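Local coordinates for spherulin-4 (Aspergillus clavatus, PDB 5C5G), which is a glycoside hydrolase that binds N-acetyl-D-galactosamine and, like its Aspergillus fumigatus counterpart, probably takes part in galactosaminogalactan biosynthesis, at residues K7-V12 / N37-I42; S31-V36 / E247-M252; T79-R84 / F115-Q120; V149-G154 / D166-F171. All blocks are in the same frame, centred on the assembly; numbering follows the deposited sequence.

Contact 1 of 4, residues K7-V12 / N37-I42; sequences KSKVFV and NFTVVI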
# COMPACT_ATOMS: atom_id res chain seq x y z
N LYS A 7 -8.77 -13.09 -6.79
CA LYS A 7 -9.05 -11.95 -5.96
C LYS A 7 -7.76 -11.22 -5.59
O LYS A 7 -6.69 -11.83 -5.42
CB LYS A 7 -9.76 -12.42 -4.69
CG LYS A 7 -10.50 -11.32 -3.95
CD LYS A 7 -11.99 -11.31 -4.29
CE LYS A 7 -12.76 -10.30 -3.45
NZ LYS A 7 -13.24 -10.85 -2.14
N SER A 8 -7.89 -9.91 -5.47
CA SER A 8 -6.81 -9.04 -5.02
C SER A 8 -7.29 -8.19 -3.86
O SER A 8 -8.49 -7.94 -3.69
CB SER A 8 -6.36 -8.13 -6.15
OG SER A 8 -5.81 -8.90 -7.21
N LYS A 9 -6.32 -7.74 -3.07
CA LYS A 9 -6.55 -6.74 -2.04
C LYS A 9 -6.62 -5.37 -2.67
O LYS A 9 -5.90 -5.08 -3.63
CB LYS A 9 -5.41 -6.77 -1.04
CG LYS A 9 -5.22 -8.13 -0.38
CD LYS A 9 -3.97 -8.17 0.48
CE LYS A 9 -3.74 -9.54 1.10
NZ LYS A 9 -3.70 -10.64 0.09
N VAL A 10 -7.45 -4.51 -2.09
CA VAL A 10 -7.44 -3.10 -2.45
C VAL A 10 -6.30 -2.42 -1.69
O VAL A 10 -6.29 -2.42 -0.45
CB VAL A 10 -8.79 -2.43 -2.14
CG1 VAL A 10 -8.72 -0.94 -2.37
CG2 VAL A 10 -9.90 -3.06 -2.98
N PHE A 11 -5.34 -1.89 -2.43
CA PHE A 11 -4.21 -1.16 -1.85
C PHE A 11 -4.58 0.31 -1.83
O PHE A 11 -5.02 0.85 -2.85
CB PHE A 11 -2.99 -1.39 -2.70
CG PHE A 11 -1.77 -0.74 -2.18
CD1 PHE A 11 -1.10 -1.27 -1.09
CD2 PHE A 11 -1.30 0.41 -2.74
CE1 PHE A 11 0.03 -0.65 -0.60
CE2 PHE A 11 -0.18 1.03 -2.26
CZ PHE A 11 0.48 0.50 -1.19
N VAL A 12 -4.42 0.96 -0.68
CA VAL A 12 -4.87 2.34 -0.51
C VAL A 12 -3.73 3.19 0.04
O VAL A 12 -3.42 3.11 1.23
CB VAL A 12 -6.07 2.45 0.44
CG1 VAL A 12 -6.66 3.86 0.37
CG2 VAL A 12 -7.14 1.40 0.09
N ASN A 37 -10.42 -7.34 1.25
CA ASN A 37 -9.31 -6.95 2.13
C ASN A 37 -8.65 -5.69 1.63
O ASN A 37 -8.36 -5.58 0.44
CB ASN A 37 -8.31 -8.09 2.23
CG ASN A 37 -8.90 -9.31 2.87
OD1 ASN A 37 -9.63 -9.20 3.85
ND2 ASN A 37 -8.60 -10.48 2.32
N PHE A 38 -8.42 -4.77 2.56
CA PHE A 38 -7.85 -3.47 2.26
C PHE A 38 -6.51 -3.33 2.96
O PHE A 38 -6.41 -3.54 4.17
CB PHE A 38 -8.76 -2.35 2.74
CG PHE A 38 -10.09 -2.26 2.03
CD1 PHE A 38 -11.14 -3.08 2.38
CD2 PHE A 38 -10.28 -1.35 1.02
CE1 PHE A 38 -12.36 -3.00 1.73
CE2 PHE A 38 -11.50 -1.28 0.36
CZ PHE A 38 -12.54 -2.10 0.73
N THR A 39 -5.49 -2.96 2.21
CA THR A 39 -4.18 -2.63 2.75
C THR A 39 -4.07 -1.12 2.70
O THR A 39 -4.09 -0.57 1.60
CB THR A 39 -3.06 -3.24 1.91
OG1 THR A 39 -3.20 -4.66 1.92
CG2 THR A 39 -1.70 -2.87 2.48
N VAL A 40 -3.98 -0.46 3.84
CA VAL A 40 -4.13 0.99 3.89
C VAL A 40 -2.86 1.59 4.47
O VAL A 40 -2.52 1.34 5.62
CB VAL A 40 -5.35 1.35 4.73
CG1 VAL A 40 -5.50 2.87 4.84
CG2 VAL A 40 -6.62 0.72 4.16
N VAL A 41 -2.16 2.38 3.68
CA VAL A 41 -0.95 3.03 4.15
C VAL A 41 -1.30 4.39 4.70
O VAL A 41 -1.89 5.22 4.00
CB VAL A 41 0.07 3.21 3.03
CG1 VAL A 41 1.34 3.82 3.56
CG2 VAL A 41 0.35 1.88 2.33
N ILE A 42 -0.92 4.64 5.93
CA ILE A 42 -1.10 5.98 6.49
C ILE A 42 0.27 6.62 6.67
O ILE A 42 1.31 5.96 6.83
CB ILE A 42 -1.96 5.98 7.75
CG1 ILE A 42 -1.36 5.05 8.76
CG2 ILE A 42 -3.42 5.54 7.44
CD1 ILE A 42 -0.33 5.66 9.67
O HOH W 1 -9.71 -8.78 -1.19

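Contact 2 of 4, residues S31-V36 / E247-M252; sequences SKHPDV and EFVDLM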
# COMPACT_ATOMS: atom_id res chain seq x y z
N SER A 31 -16.93 -0.75 4.77
CA SER A 31 -18.15 -1.21 5.39
C SER A 31 -19.06 -1.93 4.40
O SER A 31 -19.70 -2.94 4.73
CB SER A 31 -18.90 -0.02 6.01
OG SER A 31 -20.10 -0.45 6.61
N LYS A 32 -19.12 -1.43 3.17
CA LYS A 32 -19.97 -2.02 2.14
C LYS A 32 -19.45 -3.38 1.69
O LYS A 32 -20.23 -4.24 1.27
CB LYS A 32 -20.07 -1.08 0.94
CG LYS A 32 -20.91 -1.61 -0.21
CD LYS A 32 -20.94 -0.65 -1.37
CE LYS A 32 -21.70 -1.25 -2.54
NZ LYS A 32 -21.54 -0.45 -3.78
N HIS A 33 -18.14 -3.57 1.74
CA HIS A 33 -17.50 -4.78 1.20
C HIS A 33 -16.64 -5.48 2.25
O HIS A 33 -15.41 -5.49 2.17
CB HIS A 33 -16.61 -4.42 0.02
CG HIS A 33 -17.34 -3.75 -1.10
ND1 HIS A 33 -18.20 -4.41 -1.95
CD2 HIS A 33 -17.30 -2.47 -1.54
CE1 HIS A 33 -18.67 -3.57 -2.85
NE2 HIS A 33 -18.12 -2.38 -2.63
N PRO A 34 -17.29 -6.08 3.26
CA PRO A 34 -16.53 -6.75 4.32
C PRO A 34 -15.71 -7.94 3.80
O PRO A 34 -14.78 -8.36 4.47
CB PRO A 34 -17.61 -7.22 5.30
CG PRO A 34 -18.86 -7.28 4.50
CD PRO A 34 -18.74 -6.16 3.49
N ASP A 35 -16.07 -8.44 2.63
CA ASP A 35 -15.36 -9.56 2.01
C ASP A 35 -14.08 -9.14 1.27
O ASP A 35 -13.30 -9.99 0.88
CB ASP A 35 -16.29 -10.29 1.04
CG ASP A 35 -16.81 -9.38 -0.06
OD1 ASP A 35 -17.28 -8.26 0.25
OD2 ASP A 35 -16.75 -9.78 -1.24
N VAL A 36 -13.88 -7.85 1.07
CA VAL A 36 -12.69 -7.32 0.41
C VAL A 36 -11.67 -6.97 1.48
O VAL A 36 -12.03 -6.40 2.51
CB VAL A 36 -13.02 -6.07 -0.44
CG1 VAL A 36 -11.76 -5.40 -0.96
CG2 VAL A 36 -13.91 -6.47 -1.58
N GLU A 247 -16.82 2.34 -7.88
CA GLU A 247 -16.92 1.36 -8.96
C GLU A 247 -15.70 0.45 -8.98
O GLU A 247 -15.83 -0.76 -9.16
CB GLU A 247 -17.08 2.06 -10.32
CG GLU A 247 -18.43 2.71 -10.53
CD GLU A 247 -18.56 4.12 -9.97
OE1 GLU A 247 -17.68 4.62 -9.24
OE2 GLU A 247 -19.61 4.74 -10.25
N PHE A 248 -14.52 1.02 -8.79
CA PHE A 248 -13.30 0.23 -8.70
C PHE A 248 -13.40 -0.80 -7.58
O PHE A 248 -13.14 -1.97 -7.79
CB PHE A 248 -12.09 1.16 -8.50
CG PHE A 248 -10.85 0.47 -8.01
CD1 PHE A 248 -10.26 -0.55 -8.73
CD2 PHE A 248 -10.29 0.83 -6.80
CE1 PHE A 248 -9.13 -1.18 -8.24
CE2 PHE A 248 -9.16 0.21 -6.33
CZ PHE A 248 -8.59 -0.80 -7.05
N VAL A 249 -13.80 -0.37 -6.38
CA VAL A 249 -13.86 -1.31 -5.28
C VAL A 249 -14.95 -2.37 -5.53
O VAL A 249 -14.77 -3.54 -5.22
CB VAL A 249 -14.02 -0.61 -3.93
CG1 VAL A 249 -14.05 -1.65 -2.81
CG2 VAL A 249 -12.87 0.35 -3.72
N ASP A 250 -16.08 -1.97 -6.13
CA ASP A 250 -17.11 -2.94 -6.48
C ASP A 250 -16.55 -4.03 -7.40
O ASP A 250 -16.89 -5.20 -7.28
CB ASP A 250 -18.30 -2.27 -7.20
CG ASP A 250 -19.23 -1.50 -6.26
OD1 ASP A 250 -19.10 -1.63 -5.02
OD2 ASP A 250 -20.11 -0.78 -6.77
N LEU A 251 -15.70 -3.64 -8.34
CA LEU A 251 -15.11 -4.60 -9.27
C LEU A 251 -14.10 -5.48 -8.55
O LEU A 251 -13.95 -6.66 -8.87
CB LEU A 251 -14.43 -3.87 -10.42
CG LEU A 251 -15.41 -3.24 -11.39
CD1 LEU A 251 -14.67 -2.23 -12.26
CD2 LEU A 251 -16.10 -4.30 -12.25
N MSE A 252 -13.41 -4.93 -7.57
CA MSE A 252 -12.50 -5.72 -6.76
C MSE A 252 -13.27 -6.74 -5.92
O MSE A 252 -12.74 -7.82 -5.63
CB MSE A 252 -11.62 -4.81 -5.90
CG MSE A 252 -10.70 -3.94 -6.76
SE MSE A 252 -9.16 -4.92 -7.46
CE MSE A 252 -8.15 -4.96 -5.82

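Contact 3 of 4, residues T79-R84 / F115-Q120; sequences TTYAKR and FDETPQ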
# COMPACT_ATOMS: atom_id res chain seq x y z
N THR A 79 12.87 5.21 2.84
CA THR A 79 14.22 4.66 2.89
C THR A 79 15.21 5.37 1.97
O THR A 79 16.38 5.07 2.01
CB THR A 79 14.28 3.15 2.57
OG1 THR A 79 14.12 2.95 1.16
CG2 THR A 79 13.23 2.38 3.33
N THR A 80 14.72 6.29 1.13
CA THR A 80 15.60 7.03 0.21
C THR A 80 16.53 6.10 -0.57
O THR A 80 17.74 6.30 -0.63
CB THR A 80 16.45 8.10 0.95
OG1 THR A 80 15.67 8.67 2.01
CG2 THR A 80 16.86 9.21 -0.03
N TYR A 81 15.95 5.07 -1.18
CA TYR A 81 16.71 4.14 -2.01
C TYR A 81 17.80 3.46 -1.20
O TYR A 81 18.88 3.19 -1.69
CB TYR A 81 17.21 4.83 -3.28
CG TYR A 81 16.05 5.48 -3.99
CD1 TYR A 81 15.11 4.71 -4.68
CD2 TYR A 81 15.83 6.85 -3.90
CE1 TYR A 81 14.02 5.29 -5.30
CE2 TYR A 81 14.74 7.44 -4.51
CZ TYR A 81 13.84 6.66 -5.21
OH TYR A 81 12.76 7.25 -5.82
N ALA A 82 17.46 3.16 0.05
CA ALA A 82 18.35 2.47 0.99
C ALA A 82 19.57 3.28 1.37
O ALA A 82 20.52 2.74 1.94
CB ALA A 82 18.75 1.08 0.45
N LYS A 83 19.53 4.58 1.09
CA LYS A 83 20.60 5.48 1.47
C LYS A 83 20.31 6.13 2.82
O LYS A 83 21.20 6.70 3.44
CB LYS A 83 20.81 6.57 0.41
CG LYS A 83 21.28 6.05 -0.94
CD LYS A 83 21.10 7.11 -2.02
N ARG A 84 19.06 6.07 3.27
CA ARG A 84 18.72 6.67 4.54
C ARG A 84 19.34 5.85 5.65
O ARG A 84 19.28 4.62 5.64
CB ARG A 84 17.20 6.73 4.70
CG ARG A 84 16.76 7.50 5.92
CD ARG A 84 15.28 7.76 5.86
NE ARG A 84 14.84 8.51 7.04
CZ ARG A 84 13.79 8.22 7.79
NH1 ARG A 84 13.02 7.19 7.54
NH2 ARG A 84 13.50 8.99 8.84
N PHE A 115 7.57 0.55 3.25
CA PHE A 115 8.87 1.19 3.02
C PHE A 115 8.88 1.81 1.64
O PHE A 115 8.88 1.10 0.62
CB PHE A 115 9.99 0.17 3.13
CG PHE A 115 10.22 -0.34 4.53
CD1 PHE A 115 10.79 0.49 5.49
CD2 PHE A 115 9.89 -1.64 4.88
CE1 PHE A 115 11.03 0.03 6.78
CE2 PHE A 115 10.11 -2.10 6.18
CZ PHE A 115 10.69 -1.26 7.13
N ASP A 116 8.89 3.13 1.58
CA ASP A 116 8.91 3.83 0.31
C ASP A 116 10.33 3.97 -0.22
O ASP A 116 11.31 3.98 0.53
CB ASP A 116 8.25 5.20 0.44
CG ASP A 116 7.72 5.73 -0.87
OD1 ASP A 116 7.58 4.97 -1.86
OD2 ASP A 116 7.45 6.94 -0.94
N GLU A 117 10.41 4.04 -1.53
CA GLU A 117 11.65 4.30 -2.25
C GLU A 117 12.69 3.22 -2.03
O GLU A 117 13.86 3.51 -1.82
CB GLU A 117 12.26 5.65 -1.84
CG GLU A 117 11.30 6.81 -1.87
CD GLU A 117 11.78 8.00 -1.03
OE1 GLU A 117 12.35 7.80 0.09
OE2 GLU A 117 11.58 9.14 -1.49
N THR A 118 12.30 1.97 -2.08
CA THR A 118 13.30 0.92 -2.02
C THR A 118 13.99 0.84 -3.38
O THR A 118 13.43 1.21 -4.41
CB THR A 118 12.66 -0.42 -1.64
OG1 THR A 118 11.60 -0.71 -2.56
CG2 THR A 118 12.13 -0.37 -0.22
N PRO A 119 15.26 0.40 -3.42
CA PRO A 119 16.01 0.41 -4.68
C PRO A 119 15.62 -0.71 -5.62
O PRO A 119 15.09 -1.74 -5.18
CB PRO A 119 17.46 0.25 -4.23
CG PRO A 119 17.41 -0.21 -2.86
CD PRO A 119 16.09 0.08 -2.26
N GLN A 120 15.84 -0.47 -6.90
CA GLN A 120 15.64 -1.49 -7.93
C GLN A 120 16.87 -2.34 -8.13
O GLN A 120 16.76 -3.52 -8.41
CB GLN A 120 15.35 -0.85 -9.27
CG GLN A 120 13.96 -0.33 -9.47
CD GLN A 120 13.83 0.34 -10.81
OE1 GLN A 120 14.14 1.53 -10.94
NE2 GLN A 120 13.45 -0.41 -11.84
O HOH W 2 13.52 10.16 1.18

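Contact 4 of 4, residues V149-G154 / D166-F171; sequences VVHNPG and DSTVVF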
# COMPACT_ATOMS: atom_id res chain seq x y z
N VAL A 149 5.16 -6.36 5.77
CA VAL A 149 6.19 -5.55 5.14
C VAL A 149 5.85 -5.35 3.67
O VAL A 149 5.68 -6.32 2.93
CB VAL A 149 7.56 -6.22 5.23
CG1 VAL A 149 8.61 -5.45 4.42
CG2 VAL A 149 8.01 -6.33 6.68
N VAL A 150 5.75 -4.09 3.26
CA VAL A 150 5.57 -3.76 1.85
C VAL A 150 6.71 -2.86 1.42
O VAL A 150 7.13 -1.99 2.18
CB VAL A 150 4.20 -3.08 1.59
CG1 VAL A 150 4.04 -2.63 0.13
CG2 VAL A 150 3.07 -4.01 1.96
N HIS A 151 7.22 -3.10 0.21
CA HIS A 151 8.24 -2.25 -0.39
C HIS A 151 7.65 -1.51 -1.57
O HIS A 151 6.86 -2.08 -2.32
CB HIS A 151 9.38 -3.11 -0.94
CG HIS A 151 10.22 -3.73 0.11
ND1 HIS A 151 11.23 -4.62 -0.18
CD2 HIS A 151 10.22 -3.59 1.46
CE1 HIS A 151 11.82 -5.00 0.94
NE2 HIS A 151 11.23 -4.39 1.95
N ASN A 152 8.07 -0.27 -1.77
CA ASN A 152 7.71 0.48 -2.97
C ASN A 152 8.92 0.99 -3.75
O ASN A 152 9.36 2.12 -3.57
CB ASN A 152 6.82 1.66 -2.67
CG ASN A 152 6.35 2.33 -3.94
OD1 ASN A 152 6.42 1.76 -5.04
ND2 ASN A 152 5.91 3.58 -3.83
N PRO A 153 9.44 0.15 -4.65
CA PRO A 153 10.48 0.63 -5.56
C PRO A 153 9.88 1.45 -6.69
O PRO A 153 10.63 2.11 -7.40
CB PRO A 153 11.10 -0.66 -6.10
CG PRO A 153 10.01 -1.68 -5.97
CD PRO A 153 9.26 -1.30 -4.72
N GLY A 154 8.57 1.41 -6.86
CA GLY A 154 7.90 2.20 -7.88
C GLY A 154 8.20 1.75 -9.30
O GLY A 154 7.96 2.50 -10.25
N ASP A 166 6.37 -8.84 2.05
CA ASP A 166 5.12 -9.52 1.76
C ASP A 166 4.54 -9.10 0.43
O ASP A 166 3.98 -9.93 -0.31
CB ASP A 166 4.13 -9.26 2.89
CG ASP A 166 4.58 -9.86 4.18
OD1 ASP A 166 4.65 -11.10 4.25
OD2 ASP A 166 4.89 -9.13 5.15
N SER A 167 4.70 -7.83 0.08
CA SER A 167 4.31 -7.31 -1.24
C SER A 167 5.25 -6.22 -1.66
O SER A 167 5.76 -5.49 -0.81
CB SER A 167 2.88 -6.76 -1.21
OG SER A 167 1.95 -7.78 -0.89
N THR A 168 5.44 -6.10 -2.97
CA THR A 168 6.27 -5.07 -3.54
C THR A 168 5.49 -4.37 -4.64
O THR A 168 4.95 -5.02 -5.52
CB THR A 168 7.56 -5.66 -4.15
OG1 THR A 168 8.35 -6.26 -3.11
CG2 THR A 168 8.40 -4.61 -4.81
N VAL A 169 5.46 -3.04 -4.57
CA VAL A 169 4.85 -2.22 -5.61
C VAL A 169 5.79 -2.14 -6.79
O VAL A 169 6.75 -1.38 -6.78
CB VAL A 169 4.51 -0.82 -5.08
CG1 VAL A 169 3.74 -0.05 -6.14
CG2 VAL A 169 3.71 -0.88 -3.77
N VAL A 170 5.52 -2.94 -7.81
CA VAL A 170 6.40 -3.04 -8.97
C VAL A 170 5.96 -2.18 -10.13
O VAL A 170 6.69 -2.10 -11.12
CB VAL A 170 6.58 -4.50 -9.45
CG1 VAL A 170 7.25 -5.35 -8.37
CG2 VAL A 170 5.26 -5.13 -9.90
N PHE A 171 4.80 -1.54 -10.02
CA PHE A 171 4.32 -0.60 -11.02
C PHE A 171 3.65 0.52 -10.26
O PHE A 171 2.76 0.26 -9.44
CB PHE A 171 3.34 -1.26 -12.00
CG PHE A 171 2.93 -0.32 -13.09
CD1 PHE A 171 1.87 0.54 -12.90
CD2 PHE A 171 3.67 -0.23 -14.26
CE1 PHE A 171 1.53 1.46 -13.87
CE2 PHE A 171 3.32 0.67 -15.24
CZ PHE A 171 2.27 1.51 -15.05
O HOH W 3 11.18 -5.43 -2.89

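Contact 1 of 4, residues K7-V12 / N37-I42
The carbonyl oxygen of V10 is gripped twice: T39 N donates a hydrogen bond to V10 O at 2.8 Å, and the CA-H of F38 leans on the same oxygen. T39 O repeats the pattern in the other direction, taking V12 N at 2.8 Å and the CA-H of F11. V10 N to N37 O and V41 N to V12 O complete the ladder, and a water joins S8 O to N37 N at its start. This is the parallel pairing of the first two strands of the (beta/alpha) barrel, with helix 24-32 as the crossover between them. V10, F38, V12 and V40 face the outer helix layer, where apolar residues suit the packing: F38 CD2 lies 3.7 Å from V10 CB, and the edge of the same ring meets V12 CG2. F11, T39 and V41 face the barrel interior. The F11 ring, with CG anti to the backbone N (chi1 -178°), slants across to V41, whose CG2 comes within 3.8 Å of F11 CZ, while T39 CG2 touches F11 CD1. Threonine suits the place: its methyl packs on F11 while OG1 bonds to E227. K9 lays its aliphatic CG against N37 CB and sends NZ to a salt bridge with D226.

Contact 2 of 4, residues S31-V36 / E247-M252
K32 leaves its helix with CG anti to the backbone N (chi1 179°) and stays extended to the tip, while H33 swings its ring to the side of its own backbone N (chi1 -59°); both thereby reach D250. K32 NZ forms a salt bridge with D250, 3.0 Å from OD1, where it takes the syn lone pair, and it makes a weaker bond to OD2. The same D250 OD1 lies in the plane of the imidazole at its edge, 2.7 Å from H33 NE2, but the N-H points well off the line and the bond is weak. The ring and carboxylate planes stand 72° apart. One oxygen therefore serves two donors. Lysine suits the solvent-exposed end of the helix, where its long chain can span to the acid; its CG also rests 3.8 Å above the plane of the H33 ring. Deeper in, H33 CD2 packs 3.6 Å from V249 CG1, and V249 O lies over a face of the ring. H33 is the first residue to leave helical geometry, and a type I turn, with V36 N bonded to H33 O, returns the chain inward so that V36 CG2 approaches the backbone carbon of M252, a selenomethionine. A branched, compact valine fits this buried seam. Helices 24-32 and 245-252 are first and last in the chain order of this TIM barrel, and here the end of the first, with the turn after it, packs on the last, as expected where a closed barrel brings its two chain ends together.

Contact 3 of 4, residues T79-R84 / F115-Q120
The ring of Y81 lies with one face over E117, whose CB sits 3.9 Å from the ring centroid and only 12° off its normal, a CH-pi contact. P119 CA comes at its edge. Glutamate is apt here: with CG anti to the carbonyl carbon (chi1 -50°), CB stays on the ring while the extended chain carries the carboxylate to backbone, where T80 N bonds to E117 OE1 at 3.0 Å, on the anti side and 34° out of the carboxylate plane. A water donates to the same OE1 and also bonds to T80 OG1. Y81 N makes a short but bent, weak bond to E117 O. These loops follow strands 71-78 and 112-116 at the C-terminal end of the TIM barrel, the end where this fold carries its active site. The first of them folds into a type I' turn, T80 to K83, with positive phi at Y81 and A82. From within the turn, A82 CB packs on P119 CG at 3.8 Å. At the root of the loops T79 N donates to D116 O at 3.0 Å, and T79 CG2 meets F115 CD1. D116, which binds N-acetyl-D-galactosamine, directs its OD2 to the hydroxyl of Y76, also of that site.

Contact 4 of 4, residues V149-G154 / D166-F171
V149 and D166 are joined by two hydrogen bonds, one to a backbone oxygen and one to the carboxylate: D166 N donates to V149 O at 2.8 Å, and V149 N returns a bond to D166 OD2 at 2.9 Å, using the anti lone pair. A short acid suits this spot, because its carboxylate can reach across to the N-H of V149 on the partner strand, and the same OD2 still forms a salt bridge with K138. Further along, H151 N bonds to S167 O and V169 N to H151 O at 2.8 Å, nearly straight at 167°. These are strands five and six of the eight-stranded parallel barrel, 19° apart in direction, and the 11 residues between their segments contain no helix, unlike the usual beta-alpha-beta crossover. Beyond the ladder, P153 CD is pressed 3.4 Å against T168 CG2, tighter than ordinary carbon contact. G154, whose positive phi glycine tolerates easily, points its N weakly at both N152 OD1 and V169 O. N152 has CG anti to its backbone N (chi1 -174°), which lays OD1 against V169 CB at 3.2 Å and leaves ND2 to bond E172 and, weakly, D116, both ligand-binding residues. On the face of H151 and T168, a water in the plane of the imidazole, at its edge, links H151 ND1 to T168 OG1. S167 turns its hydroxyl to the carboxylate of E227 inside the barrel.

How the contacts relate
Contacts 1 and 4 pair neighbouring strands of one barrel, their centres about 12 Å apart, and E227 in the interior takes hydroxyls from both, T39 and S167. Contact 2 lies behind contact 1 in the outer layer, centres about 11 Å apart, where V36 CG1 packs 3.6 Å from V10 CG2. Contact 3 adjoins contact 4 through the sheet: F115 N lies 2.8 Å from V150 O, a probable hydrogen bond. Together these two bring D116 and N152 beside E172 at the sugar site, while V41 of contact 1 comes about 4 Å, side chain to side chain, from Y15 and Y76. Contact 2, about 31 Å from contact 3 between centres, is remote from that pocket.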